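Local coordinates for protein sphingomyelinase-c (Listeria ivanovii, PDB 1ZWX) that belongs to the endonuclease/exonuclease/phosphatase family and has the DNase I-like fold, a sandwich of two mixed beta-sheets with helices on the outside, at residues D42-K45 / V49-L52; L52-D57 / F288-P293; I190-D195 / L212-P217; G194-N199 / H206-L211; P244-Y249 / N264-T269. All blocks are in the same frame, centred on the assembly; numbering follows the deposited sequence.

Contact 1: residues D42-K45 / V49-L52; sequences DYMK and VVIL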
# COMPACT_ATOMS: atom_id res chain seq x y z
N ASP A 42 9.49 2.90 -14.95
CA ASP A 42 8.69 2.04 -15.82
C ASP A 42 7.64 1.24 -15.07
O ASP A 42 6.52 1.04 -15.59
CB ASP A 42 9.59 1.14 -16.66
CG ASP A 42 10.31 1.91 -17.77
OD1 ASP A 42 9.92 3.07 -18.07
OD2 ASP A 42 11.28 1.35 -18.33
N TYR A 43 7.95 0.81 -13.83
CA TYR A 43 6.99 -0.01 -13.10
C TYR A 43 5.71 0.74 -12.77
O TYR A 43 4.67 0.13 -12.52
CB TYR A 43 7.62 -0.65 -11.84
CG TYR A 43 7.71 0.28 -10.64
CD1 TYR A 43 6.63 0.42 -9.76
CD2 TYR A 43 8.88 1.00 -10.38
CE1 TYR A 43 6.71 1.27 -8.65
CE2 TYR A 43 8.97 1.85 -9.26
CZ TYR A 43 7.89 1.99 -8.42
OH TYR A 43 7.97 2.83 -7.32
N MET A 44 5.76 2.07 -12.80
CA MET A 44 4.58 2.89 -12.54
C MET A 44 3.69 3.10 -13.77
O MET A 44 2.58 3.58 -13.65
CB MET A 44 4.97 4.23 -11.91
CG MET A 44 5.31 4.08 -10.43
SD MET A 44 3.81 3.70 -9.48
CE MET A 44 4.37 3.92 -7.78
N LYS A 45 4.19 2.71 -14.94
CA LYS A 45 3.39 2.84 -16.18
C LYS A 45 2.48 1.63 -16.39
O LYS A 45 2.71 0.56 -15.82
CB LYS A 45 4.32 2.97 -17.39
CG LYS A 45 5.34 4.07 -17.27
CD LYS A 45 6.36 3.99 -18.41
CE LYS A 45 7.38 5.13 -18.33
NZ LYS A 45 6.78 6.46 -18.00
N VAL A 49 -4.73 0.87 -11.93
CA VAL A 49 -4.88 1.49 -10.61
C VAL A 49 -3.53 1.34 -9.89
O VAL A 49 -2.80 0.33 -10.07
CB VAL A 49 -6.04 0.80 -9.77
CG1 VAL A 49 -6.02 1.26 -8.31
CG2 VAL A 49 -7.43 1.09 -10.37
N VAL A 50 -3.16 2.35 -9.12
CA VAL A 50 -1.93 2.28 -8.31
C VAL A 50 -2.30 2.59 -6.88
O VAL A 50 -3.04 3.56 -6.60
CB VAL A 50 -0.83 3.29 -8.76
CG1 VAL A 50 0.33 3.34 -7.71
CG2 VAL A 50 -0.24 2.90 -10.12
N ILE A 51 -1.83 1.75 -5.95
CA ILE A 51 -2.08 1.96 -4.51
C ILE A 51 -0.78 2.43 -3.90
O ILE A 51 0.24 1.81 -4.12
CB ILE A 51 -2.50 0.64 -3.81
CG1 ILE A 51 -3.85 0.15 -4.36
CG2 ILE A 51 -2.53 0.84 -2.24
CD1 ILE A 51 -4.25 -1.29 -3.85
N LEU A 52 -0.81 3.55 -3.17
CA LEU A 52 0.40 4.04 -2.50
C LEU A 52 0.27 3.89 -0.98
O LEU A 52 -0.82 4.06 -0.46
CB LEU A 52 0.60 5.51 -2.81
CG LEU A 52 0.72 5.84 -4.30
CD1 LEU A 52 0.82 7.36 -4.42
CD2 LEU A 52 1.95 5.16 -4.92

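Contact 2: residues L52-D57 / F288-P293; sequences LNEAFD and FSDHYP. With PO4 (phosphate ion), chain B.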
# COMPACT_ATOMS: atom_id res chain seq x y z
N LEU A 52 -0.81 3.55 -3.17
CA LEU A 52 0.40 4.04 -2.50
C LEU A 52 0.27 3.89 -0.98
O LEU A 52 -0.82 4.06 -0.46
CB LEU A 52 0.60 5.51 -2.81
CG LEU A 52 0.72 5.84 -4.30
CD1 LEU A 52 0.82 7.36 -4.42
CD2 LEU A 52 1.95 5.16 -4.92
N ASN A 53 1.38 3.59 -0.32
CA ASN A 53 1.45 3.51 1.17
C ASN A 53 2.65 4.36 1.61
O ASN A 53 3.60 4.54 0.85
CB ASN A 53 1.77 2.08 1.65
CG ASN A 53 0.62 1.08 1.48
OD1 ASN A 53 0.86 -0.13 1.61
ND2 ASN A 53 -0.58 1.55 1.16
N GLU A 54 2.61 4.82 2.86
CA GLU A 54 3.69 5.64 3.45
C GLU A 54 4.00 6.93 2.67
O GLU A 54 5.15 7.43 2.64
CB GLU A 54 4.94 4.82 3.71
CG GLU A 54 4.73 3.84 4.85
CD GLU A 54 5.99 3.02 5.23
OE1 GLU A 54 7.13 3.41 4.88
OE2 GLU A 54 5.81 1.95 5.86
N ALA A 55 2.96 7.45 2.04
CA ALA A 55 3.01 8.81 1.46
C ALA A 55 2.66 9.77 2.58
O ALA A 55 1.56 10.34 2.61
CB ALA A 55 2.02 8.92 0.28
N PHE A 56 3.58 9.94 3.53
CA PHE A 56 3.29 10.69 4.75
C PHE A 56 3.72 12.17 4.63
O PHE A 56 2.96 13.08 5.01
CB PHE A 56 4.03 10.11 5.97
CG PHE A 56 3.52 8.78 6.46
CD1 PHE A 56 4.39 7.70 6.57
CD2 PHE A 56 2.19 8.62 6.84
CE1 PHE A 56 3.94 6.48 7.06
CE2 PHE A 56 1.73 7.37 7.32
CZ PHE A 56 2.61 6.33 7.42
N ASP A 57 4.93 12.40 4.13
CA ASP A 57 5.47 13.77 4.10
C ASP A 57 4.58 14.61 3.22
O ASP A 57 4.34 14.25 2.07
CB ASP A 57 6.86 13.78 3.49
CG ASP A 57 7.46 15.17 3.48
OD1 ASP A 57 7.73 15.72 2.39
OD2 ASP A 57 7.65 15.71 4.60
N PHE A 288 14.03 2.72 -4.78
CA PHE A 288 12.94 3.69 -4.79
C PHE A 288 12.35 3.87 -3.40
O PHE A 288 11.78 4.92 -3.08
CB PHE A 288 11.80 3.20 -5.71
CG PHE A 288 12.18 3.13 -7.18
CD1 PHE A 288 12.45 1.91 -7.78
CD2 PHE A 288 12.26 4.28 -7.95
CE1 PHE A 288 12.82 1.84 -9.14
CE2 PHE A 288 12.64 4.21 -9.31
CZ PHE A 288 12.90 3.00 -9.89
N SER A 289 12.44 2.80 -2.61
CA SER A 289 11.81 2.73 -1.29
C SER A 289 12.46 1.58 -0.53
O SER A 289 13.24 0.81 -1.11
CB SER A 289 10.29 2.51 -1.45
OG SER A 289 9.73 1.94 -0.28
N ASP A 290 12.14 1.44 0.76
CA ASP A 290 12.63 0.29 1.50
C ASP A 290 11.77 -0.96 1.28
O ASP A 290 12.15 -2.06 1.72
CB ASP A 290 12.84 0.61 3.00
CG ASP A 290 11.54 0.93 3.76
OD1 ASP A 290 10.47 1.17 3.15
OD2 ASP A 290 11.61 0.96 5.02
N HIS A 291 10.60 -0.79 0.62
CA HIS A 291 9.77 -1.93 0.20
C HIS A 291 9.88 -2.04 -1.31
O HIS A 291 10.01 -1.01 -1.99
CB HIS A 291 8.29 -1.75 0.53
CG HIS A 291 7.94 -1.88 1.98
ND1 HIS A 291 7.20 -2.94 2.47
CD2 HIS A 291 8.22 -1.09 3.04
CE1 HIS A 291 7.06 -2.80 3.78
NE2 HIS A 291 7.66 -1.68 4.15
N TYR A 292 9.77 -3.26 -1.83
CA TYR A 292 9.61 -3.44 -3.27
C TYR A 292 8.14 -3.33 -3.65
O TYR A 292 7.27 -3.68 -2.86
CB TYR A 292 10.19 -4.78 -3.74
CG TYR A 292 11.65 -4.91 -3.50
CD1 TYR A 292 12.17 -6.00 -2.76
CD2 TYR A 292 12.53 -3.95 -3.98
CE1 TYR A 292 13.56 -6.11 -2.53
CE2 TYR A 292 13.91 -4.05 -3.75
CZ TYR A 292 14.42 -5.12 -3.03
OH TYR A 292 15.79 -5.17 -2.84
N PRO A 293 7.86 -2.80 -4.87
CA PRO A 293 6.49 -2.72 -5.38
C PRO A 293 5.97 -4.12 -5.71
O PRO A 293 6.77 -5.04 -5.94
CB PRO A 293 6.62 -1.91 -6.67
CG PRO A 293 8.06 -1.58 -6.85
CD PRO A 293 8.87 -2.28 -5.83
P PO4 B . 7.96 0.03 7.80
O1 PO4 B . 9.36 -0.04 8.39
O2 PO4 B . 8.03 -0.08 6.30
O3 PO4 B . 7.14 -1.15 8.28
O4 PO4 B . 7.34 1.35 8.21

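Contact 3: residues I190-D195 / L212-P217; sequences IFIGGD and LNVSSP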
# COMPACT_ATOMS: atom_id res chain seq x y z
N ILE A 190 -13.87 -7.11 -6.05
CA ILE A 190 -13.27 -6.28 -4.99
C ILE A 190 -11.82 -6.73 -4.81
O ILE A 190 -11.52 -7.94 -4.65
CB ILE A 190 -14.01 -6.39 -3.65
CG1 ILE A 190 -15.50 -6.14 -3.83
CG2 ILE A 190 -13.39 -5.43 -2.59
CD1 ILE A 190 -16.31 -6.35 -2.55
N PHE A 191 -10.92 -5.75 -4.86
CA PHE A 191 -9.50 -5.97 -4.59
C PHE A 191 -9.17 -5.30 -3.25
O PHE A 191 -9.76 -4.27 -2.87
CB PHE A 191 -8.62 -5.34 -5.66
CG PHE A 191 -8.83 -5.88 -7.05
CD1 PHE A 191 -9.70 -5.24 -7.93
CD2 PHE A 191 -8.09 -6.97 -7.50
CE1 PHE A 191 -9.86 -5.71 -9.24
CE2 PHE A 191 -8.25 -7.46 -8.80
CZ PHE A 191 -9.12 -6.79 -9.69
N ILE A 192 -8.25 -5.91 -2.52
CA ILE A 192 -7.78 -5.37 -1.23
C ILE A 192 -6.27 -5.48 -1.32
O ILE A 192 -5.72 -6.56 -1.46
CB ILE A 192 -8.31 -6.17 0.01
CG1 ILE A 192 -9.85 -6.21 0.07
CG2 ILE A 192 -7.78 -5.50 1.34
CD1 ILE A 192 -10.37 -7.30 1.11
N GLY A 193 -5.59 -4.34 -1.28
CA GLY A 193 -4.14 -4.36 -1.44
C GLY A 193 -3.40 -3.34 -0.58
O GLY A 193 -3.98 -2.40 -0.05
N GLY A 194 -2.10 -3.56 -0.46
CA GLY A 194 -1.22 -2.66 0.30
C GLY A 194 -0.30 -3.45 1.20
O GLY A 194 -0.10 -4.65 1.01
N ASP A 195 0.27 -2.75 2.17
CA ASP A 195 1.22 -3.35 3.12
C ASP A 195 0.38 -3.83 4.29
O ASP A 195 -0.10 -3.04 5.14
CB ASP A 195 2.25 -2.29 3.55
CG ASP A 195 3.23 -2.79 4.62
OD1 ASP A 195 3.13 -3.95 5.07
OD2 ASP A 195 4.14 -2.02 4.94
N LEU A 212 -9.94 -11.29 6.16
CA LEU A 212 -10.21 -10.46 4.94
C LEU A 212 -11.07 -11.20 3.93
O LEU A 212 -11.53 -10.59 2.94
CB LEU A 212 -8.90 -10.10 4.25
CG LEU A 212 -7.97 -9.07 4.94
CD1 LEU A 212 -6.77 -8.81 4.05
CD2 LEU A 212 -8.70 -7.76 5.29
N ASN A 213 -11.26 -12.51 4.15
CA ASN A 213 -12.00 -13.36 3.19
C ASN A 213 -11.34 -13.36 1.79
O ASN A 213 -11.98 -13.00 0.80
CB ASN A 213 -13.48 -12.92 3.13
CG ASN A 213 -14.37 -13.92 2.37
OD1 ASN A 213 -15.38 -13.54 1.73
ND2 ASN A 213 -13.98 -15.16 2.39
N VAL A 214 -10.07 -13.73 1.73
CA VAL A 214 -9.31 -13.72 0.50
C VAL A 214 -8.52 -15.02 0.43
O VAL A 214 -8.38 -15.70 1.45
CB VAL A 214 -8.33 -12.48 0.42
CG1 VAL A 214 -9.12 -11.17 0.49
CG2 VAL A 214 -7.27 -12.52 1.53
N SER A 215 -7.99 -15.35 -0.75
CA SER A 215 -7.05 -16.46 -0.92
C SER A 215 -5.73 -15.96 -1.45
O SER A 215 -5.64 -14.84 -1.98
CB SER A 215 -7.60 -17.54 -1.86
OG SER A 215 -8.87 -17.94 -1.39
N SER A 216 -4.70 -16.81 -1.33
CA SER A 216 -3.39 -16.48 -1.88
C SER A 216 -3.50 -16.39 -3.40
O SER A 216 -4.22 -17.21 -4.01
CB SER A 216 -2.39 -17.56 -1.53
OG SER A 216 -2.14 -17.57 -0.14
N PRO A 217 -2.88 -15.37 -4.02
CA PRO A 217 -2.76 -15.36 -5.49
C PRO A 217 -2.23 -16.68 -6.05
O PRO A 217 -1.51 -17.42 -5.36
CB PRO A 217 -1.78 -14.21 -5.76
CG PRO A 217 -2.07 -13.23 -4.61
CD PRO A 217 -2.32 -14.13 -3.41

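Contact 4: residues G194-N199 / H206-L211; sequences GDLNVN and HDMLKL. Unlike the reference sequence in segment 206-211: L209 (reference Phe).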
# COMPACT_ATOMS: atom_id res chain seq x y z
N GLY A 194 -2.10 -3.56 -0.46
CA GLY A 194 -1.22 -2.66 0.30
C GLY A 194 -0.30 -3.45 1.20
O GLY A 194 -0.10 -4.65 1.01
N ASP A 195 0.27 -2.75 2.17
CA ASP A 195 1.22 -3.35 3.12
C ASP A 195 0.38 -3.83 4.29
O ASP A 195 -0.10 -3.04 5.14
CB ASP A 195 2.25 -2.29 3.55
CG ASP A 195 3.23 -2.79 4.62
OD1 ASP A 195 3.13 -3.95 5.07
OD2 ASP A 195 4.14 -2.02 4.94
N LEU A 196 0.11 -5.14 4.28
CA LEU A 196 -0.72 -5.76 5.31
C LEU A 196 0.08 -6.11 6.59
O LEU A 196 -0.55 -6.47 7.61
CB LEU A 196 -1.46 -7.00 4.77
CG LEU A 196 -2.82 -6.70 4.09
CD1 LEU A 196 -3.85 -6.20 5.09
CD2 LEU A 196 -2.72 -5.66 3.01
N ASN A 197 1.41 -6.03 6.51
CA ASN A 197 2.29 -6.20 7.69
C ASN A 197 2.13 -7.62 8.33
O ASN A 197 2.36 -7.83 9.52
CB ASN A 197 2.06 -5.07 8.70
CG ASN A 197 3.12 -3.98 8.59
OD1 ASN A 197 4.32 -4.27 8.48
ND2 ASN A 197 2.69 -2.73 8.61
N VAL A 198 1.72 -8.57 7.50
CA VAL A 198 1.60 -9.97 7.89
C VAL A 198 2.53 -10.75 6.97
O VAL A 198 2.37 -10.73 5.74
CB VAL A 198 0.15 -10.46 7.78
CG1 VAL A 198 0.03 -12.01 8.06
CG2 VAL A 198 -0.75 -9.66 8.69
N ASN A 199 3.52 -11.41 7.57
CA ASN A 199 4.51 -12.15 6.83
C ASN A 199 3.92 -13.46 6.27
O ASN A 199 3.21 -14.20 6.98
CB ASN A 199 5.74 -12.41 7.75
CG ASN A 199 6.93 -12.97 7.01
OD1 ASN A 199 7.12 -12.76 5.81
ND2 ASN A 199 7.76 -13.72 7.73
N HIS A 206 -2.29 -17.32 7.57
CA HIS A 206 -3.48 -18.18 7.52
C HIS A 206 -4.71 -17.46 8.02
O HIS A 206 -5.75 -17.45 7.33
CB HIS A 206 -3.27 -19.50 8.32
CG HIS A 206 -4.53 -20.29 8.50
ND1 HIS A 206 -5.50 -19.95 9.41
CD2 HIS A 206 -4.99 -21.39 7.85
CE1 HIS A 206 -6.51 -20.81 9.33
NE2 HIS A 206 -6.23 -21.69 8.38
N ASP A 207 -4.61 -16.84 9.19
CA ASP A 207 -5.74 -16.15 9.77
C ASP A 207 -6.19 -14.93 8.98
O ASP A 207 -7.38 -14.62 8.93
CB ASP A 207 -5.45 -15.74 11.21
CG ASP A 207 -5.52 -16.93 12.18
OD1 ASP A 207 -5.53 -18.11 11.75
OD2 ASP A 207 -5.54 -16.64 13.38
N MET A 208 -5.22 -14.20 8.43
CA MET A 208 -5.53 -13.02 7.58
C MET A 208 -6.43 -13.42 6.41
O MET A 208 -7.38 -12.70 6.09
CB MET A 208 -4.26 -12.41 7.01
CG MET A 208 -4.56 -11.28 5.96
SD MET A 208 -3.09 -10.29 5.59
CE MET A 208 -2.09 -11.43 4.71
N LEU A 209 -6.12 -14.55 5.78
CA LEU A 209 -6.97 -15.07 4.67
C LEU A 209 -8.43 -15.15 5.13
O LEU A 209 -9.36 -14.71 4.41
CB LEU A 209 -6.43 -16.39 4.07
CG LEU A 209 -5.01 -16.40 3.45
CD1 LEU A 209 -4.68 -17.72 2.78
CD2 LEU A 209 -4.75 -15.21 2.50
N LYS A 210 -8.65 -15.63 6.35
CA LYS A 210 -10.01 -15.75 6.86
C LYS A 210 -10.64 -14.43 7.24
O LYS A 210 -11.85 -14.22 7.07
CB LYS A 210 -10.07 -16.73 8.07
CG LYS A 210 -9.67 -18.17 7.75
CD LYS A 210 -10.72 -18.84 6.85
CE LYS A 210 -10.51 -20.36 6.67
NZ LYS A 210 -9.13 -20.80 7.00
N LEU A 211 -9.84 -13.53 7.81
CA LEU A 211 -10.38 -12.27 8.34
C LEU A 211 -10.74 -11.30 7.21
O LEU A 211 -11.69 -10.54 7.35
CB LEU A 211 -9.35 -11.59 9.24
CG LEU A 211 -9.11 -12.26 10.61
CD1 LEU A 211 -7.82 -11.72 11.29
CD2 LEU A 211 -10.29 -12.01 11.49

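Contact 5: residues P244-Y249 / N264-T269; sequences PEYLDY and NKVLHT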
# COMPACT_ATOMS: atom_id res chain seq x y z
N PRO A 244 14.52 -10.88 6.17
CA PRO A 244 13.62 -10.43 5.09
C PRO A 244 12.18 -10.86 5.37
O PRO A 244 11.96 -11.91 5.97
CB PRO A 244 14.18 -11.15 3.86
CG PRO A 244 15.61 -11.46 4.19
CD PRO A 244 15.59 -11.76 5.65
N GLU A 245 11.21 -10.04 4.97
CA GLU A 245 9.80 -10.37 5.17
C GLU A 245 9.01 -10.17 3.87
O GLU A 245 9.48 -9.46 2.98
CB GLU A 245 9.18 -9.55 6.31
CG GLU A 245 9.74 -9.87 7.73
CD GLU A 245 9.08 -9.07 8.84
OE1 GLU A 245 7.83 -9.15 9.01
OE2 GLU A 245 9.80 -8.36 9.59
N TYR A 246 7.84 -10.80 3.79
CA TYR A 246 6.92 -10.66 2.65
C TYR A 246 5.63 -10.08 3.21
O TYR A 246 4.89 -10.76 3.92
CB TYR A 246 6.69 -12.03 1.97
CG TYR A 246 6.07 -11.90 0.59
CD1 TYR A 246 6.80 -12.24 -0.54
CD2 TYR A 246 4.77 -11.42 0.43
CE1 TYR A 246 6.26 -12.11 -1.81
CE2 TYR A 246 4.23 -11.27 -0.81
CZ TYR A 246 4.97 -11.64 -1.94
OH TYR A 246 4.43 -11.52 -3.20
N LEU A 247 5.38 -8.79 2.95
CA LEU A 247 4.39 -8.02 3.71
C LEU A 247 3.35 -7.29 2.85
O LEU A 247 2.36 -6.76 3.37
CB LEU A 247 5.13 -6.95 4.53
CG LEU A 247 6.12 -7.44 5.60
CD1 LEU A 247 6.81 -6.23 6.25
CD2 LEU A 247 5.39 -8.30 6.65
N ASP A 248 3.63 -7.22 1.54
CA ASP A 248 2.82 -6.41 0.60
C ASP A 248 2.08 -7.34 -0.38
O ASP A 248 2.67 -8.23 -0.99
CB ASP A 248 3.70 -5.43 -0.18
CG ASP A 248 4.47 -4.46 0.71
OD1 ASP A 248 5.57 -4.82 1.19
OD2 ASP A 248 4.00 -3.33 0.88
N TYR A 249 0.78 -7.12 -0.50
CA TYR A 249 -0.10 -8.02 -1.23
C TYR A 249 -1.19 -7.25 -1.97
O TYR A 249 -1.63 -6.17 -1.53
CB TYR A 249 -0.86 -8.89 -0.25
CG TYR A 249 0.01 -9.73 0.70
CD1 TYR A 249 0.30 -9.27 1.98
CD2 TYR A 249 0.50 -10.98 0.30
CE1 TYR A 249 1.10 -10.05 2.87
CE2 TYR A 249 1.30 -11.77 1.17
CZ TYR A 249 1.58 -11.29 2.45
OH TYR A 249 2.32 -12.08 3.28
N ASN A 264 0.36 -12.24 -8.10
CA ASN A 264 1.18 -11.14 -7.59
C ASN A 264 2.60 -11.41 -8.03
O ASN A 264 3.04 -12.54 -8.00
CB ASN A 264 1.17 -11.08 -6.05
CG ASN A 264 -0.05 -10.41 -5.49
OD1 ASN A 264 -0.11 -10.12 -4.29
ND2 ASN A 264 -1.05 -10.18 -6.34
N LYS A 265 3.33 -10.35 -8.39
CA LYS A 265 4.75 -10.43 -8.67
C LYS A 265 5.45 -9.27 -7.94
O LYS A 265 5.03 -8.12 -8.06
CB LYS A 265 5.04 -10.32 -10.19
CG LYS A 265 6.54 -10.41 -10.50
CD LYS A 265 6.87 -10.82 -11.91
CE LYS A 265 8.30 -11.40 -11.97
N VAL A 266 6.51 -9.60 -7.22
CA VAL A 266 7.35 -8.62 -6.55
C VAL A 266 8.37 -8.12 -7.57
O VAL A 266 9.04 -8.93 -8.23
CB VAL A 266 8.10 -9.24 -5.34
CG1 VAL A 266 8.98 -8.19 -4.63
CG2 VAL A 266 7.14 -9.87 -4.37
N LEU A 267 8.46 -6.80 -7.71
CA LEU A 267 9.42 -6.19 -8.62
C LEU A 267 10.65 -5.69 -7.86
O LEU A 267 10.55 -4.82 -6.99
CB LEU A 267 8.76 -5.04 -9.39
CG LEU A 267 7.38 -5.37 -9.97
CD1 LEU A 267 6.68 -4.08 -10.42
CD2 LEU A 267 7.48 -6.41 -11.12
N HIS A 268 11.80 -6.28 -8.19
CA HIS A 268 13.07 -5.96 -7.55
C HIS A 268 13.85 -4.87 -8.26
O HIS A 268 15.07 -4.79 -8.10
CB HIS A 268 13.93 -7.22 -7.45
CG HIS A 268 13.30 -8.31 -6.65
ND1 HIS A 268 12.54 -9.31 -7.21
CD2 HIS A 268 13.30 -8.55 -5.31
CE1 HIS A 268 12.11 -10.12 -6.26
NE2 HIS A 268 12.56 -9.68 -5.10
N THR A 269 13.17 -4.02 -9.01
CA THR A 269 13.86 -3.06 -9.84
C THR A 269 14.56 -1.97 -8.99
O THR A 269 13.96 -1.39 -8.08
CB THR A 269 12.93 -2.43 -10.91
OG1 THR A 269 13.69 -1.58 -11.78
CG2 THR A 269 11.74 -1.66 -10.28
O HOH W 1 2.32 -9.96 -3.17

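Contact 1: residues D42-K45 / V49-L52
M44 has CG anti to its carbonyl carbon and beside its backbone N (chi1 -77°), and the chain bends at chi2 (-70°). Beyond that bend chi3 is close to extended (-168°), which carries SD and CE out toward V50 and L52. The sulfur lies 3.9 Å from V50 CG1. V50 CG2 is slightly farther from SD, at 4.2 Å, so the sulfur meets both branches of the valine. The two side chains cross at about a right angle. V50 points its side chain toward the 42-45 turn. The methyl end of M44 goes further along the strand and rests 3.9 Å from L52 CD2. The contact is wholly apolar. Within the turn, K45 N donates to D42 O over 2.9 Å; M44 O is hydrogen-bonded to Y72 OH. I38 of helix 31-39 also touches M44. The three touching residues are buried. A short 3-10 turn thus leads from a helix into a strand and packs back on it, a helix-to-strand connection on the outer face of one sheet of the DNase I-like sandwich.

Contact 2: residues L52-D57 / F288-P293
H291 and E54 approach a phosphate ion, with D290 farther back. H291 NE2 donates to phosphate O2 over 2.7 Å, with an N-H...O angle of 154°. That oxygen lies in the plane of the imidazole, at its edge. E54 comes to the phosphate from the other segment, its chain extended beyond CG. Its OE2 is 2.9 Å from phosphate O4. The same OE2 sits 4.4 Å from H291 NE2, oblique to the ring, so the two side chains meet mainly through the anion. D290 is more distant, with OD2 at 3.9 Å from phosphate O2. Its OD1 stands 4.4 Å from E54 OE1.

Second-shell bonds help to position these groups. N17 ND2 is hydrogen-bonded to E54 OE2. D248 OD1 is hydrogen-bonded to H291 ND1, which would help fix the rotation of the ring. S289 OG accepts from H291 N at 3.0 Å and a nearly straight 171°, an ST turn that shapes the backbone just before the histidine. S289 OG is also hydrogen-bonded to N17 O, so N17 serves both segments. The contact is therefore polar: one imidazole N-H bonds the ion, the E54 carboxylate lies beside it and D290 stands farther off. This is consistent with the active-site end of a DNase I-like sandwich, where a phosphate group could be accommodated.

Contact 3: residues I190-D195 / L212-P217
I192 overlaps L212 and V214, where helix 203-212 gives way to the loop. CD1 lies 3.9 Å from the carbonyl O of L212 and 4.1 Å from V214 CG1. Its other branch, CG2, faces L212 CD1 at 4.4 Å. The isoleucine thus spans two residues, one on each side of N213. CG1 of I192 is anti to the carbonyl carbon (chi1 -58°), and chi2 is extended (166°), which sends CD1 out from the strand to the turn. I192 and V214 meet at a slant. The touching side chains of I192, L212 and V214 all point across the contact.

N213 has a positive phi of 59°, and V214 N probably donates to L209 O over 2.9 Å, a bond reaching five residues back, resembling the 6-to-1 bond of a Schellman motif. This reversal puts L212 and V214 against the same isoleucine. Around them, I179 of helix 161-182 touches I192, M172 touches L212, and F251 of the neighbouring strand touches V214.

The contact has one polar atom of note, L212 O. It is hydrogen-bonded to Q176 NE2, so the carbonyl has a partner although the CD1 methyl lies close. The chemistry is otherwise hydrophobic: the helix end packs on the strand through methyl groups, between a sheet and the helices that cover it.

Contact 4: residues G194-N199 / H206-L211
The loop 194-199 leaves its strand and passes beside helix 203-212, with V198 and M208 the nearest pair at 7.8 Å between CA atoms. M208 makes the contact from the helix side. Its CG is anti to the backbone N (chi1 173°), the chain runs straight through chi2, and it bends at chi3 (69°), which lays CE against V198. The sulfur nests against two residues of the loop, 3.8 Å from L196 CB and 3.9 Å from V198 CB. V198 CG2 is also 3.9 Å from M208 SD. The CE methyl is at 3.9 Å from V198 CB and 4.0 Å from V198 CG1. M208 and V198 run past each other in opposite directions, while L196 meets M208 at a slant. In the loop, D195 OD1 accepts a weak bond from N197 N.

M172 of helix 161-182 touches L196, V198 and M208 alike. Strand 248-252 lends Y249 and F251 to M208, and Y249 also meets L196. The contact joins helix 203-212 to the loop, with helix 161-182 and edge strand 248-252 packed around it.

Contact 5: residues P244-Y249 / N264-T269
N264 opens the segment and points its side chain toward Y249 on strand 248-252. Its OD1 lies 3.7 Å from Y249 CA. The same oxygen is hydrogen-bonded to I250 N, and it accepts from a water at 2.7 Å. K265 turns the other way, and its backbone pairs with V295. V266 comes next and again points across. Its CG2 methyl sits against the phenol end of Y246, 3.4 Å from OH and 3.5 Å from CE1. It approaches the ring obliquely, and the two side chains slide past each other in opposite directions. Y246 reaches it because CG is anti to the backbone N (chi1 -164°). H268 follows within the segment, and V266 CG1 lies 3.8 Å above one face of its ring, toward the rim.

The water ties the two segments together. It lies in the plane of the Y246 ring and accepts from Y246 OH at 2.6 Å. It donates to D248 O at 2.8 Å as well as to N264 OD1. Both of its hydrogens are therefore used, and the tyrosine hydroxyl and the amide oxygen are joined by one molecule. The edge strands of the two sheets are thus linked by a polar bridge, beside a tyrosine-valine packing contact from the preceding loop.

From the N terminus, contact 1 closes a short loop between helix 31-39 and strand 49-55. Contact 2 starts on that strand, shares L52, and closes the long loop to 288-293. Contacts 3, 4 and 5 nest inside it. Contacts 3 and 4 start from one stretch and share G194 and D195. Contact 4 closes within contact 3: contact 3 ties strand 189-193 to the end of helix 203-212 and the loop after it, contact 4 ties the loop 194-199 to that helix. Contact 5 follows in series and joins the edge strands of the two sheets. N53 OD1 with D195 N, and H291 ND1 with D248 OD1, probably link contact 2 to the others across the sandwich.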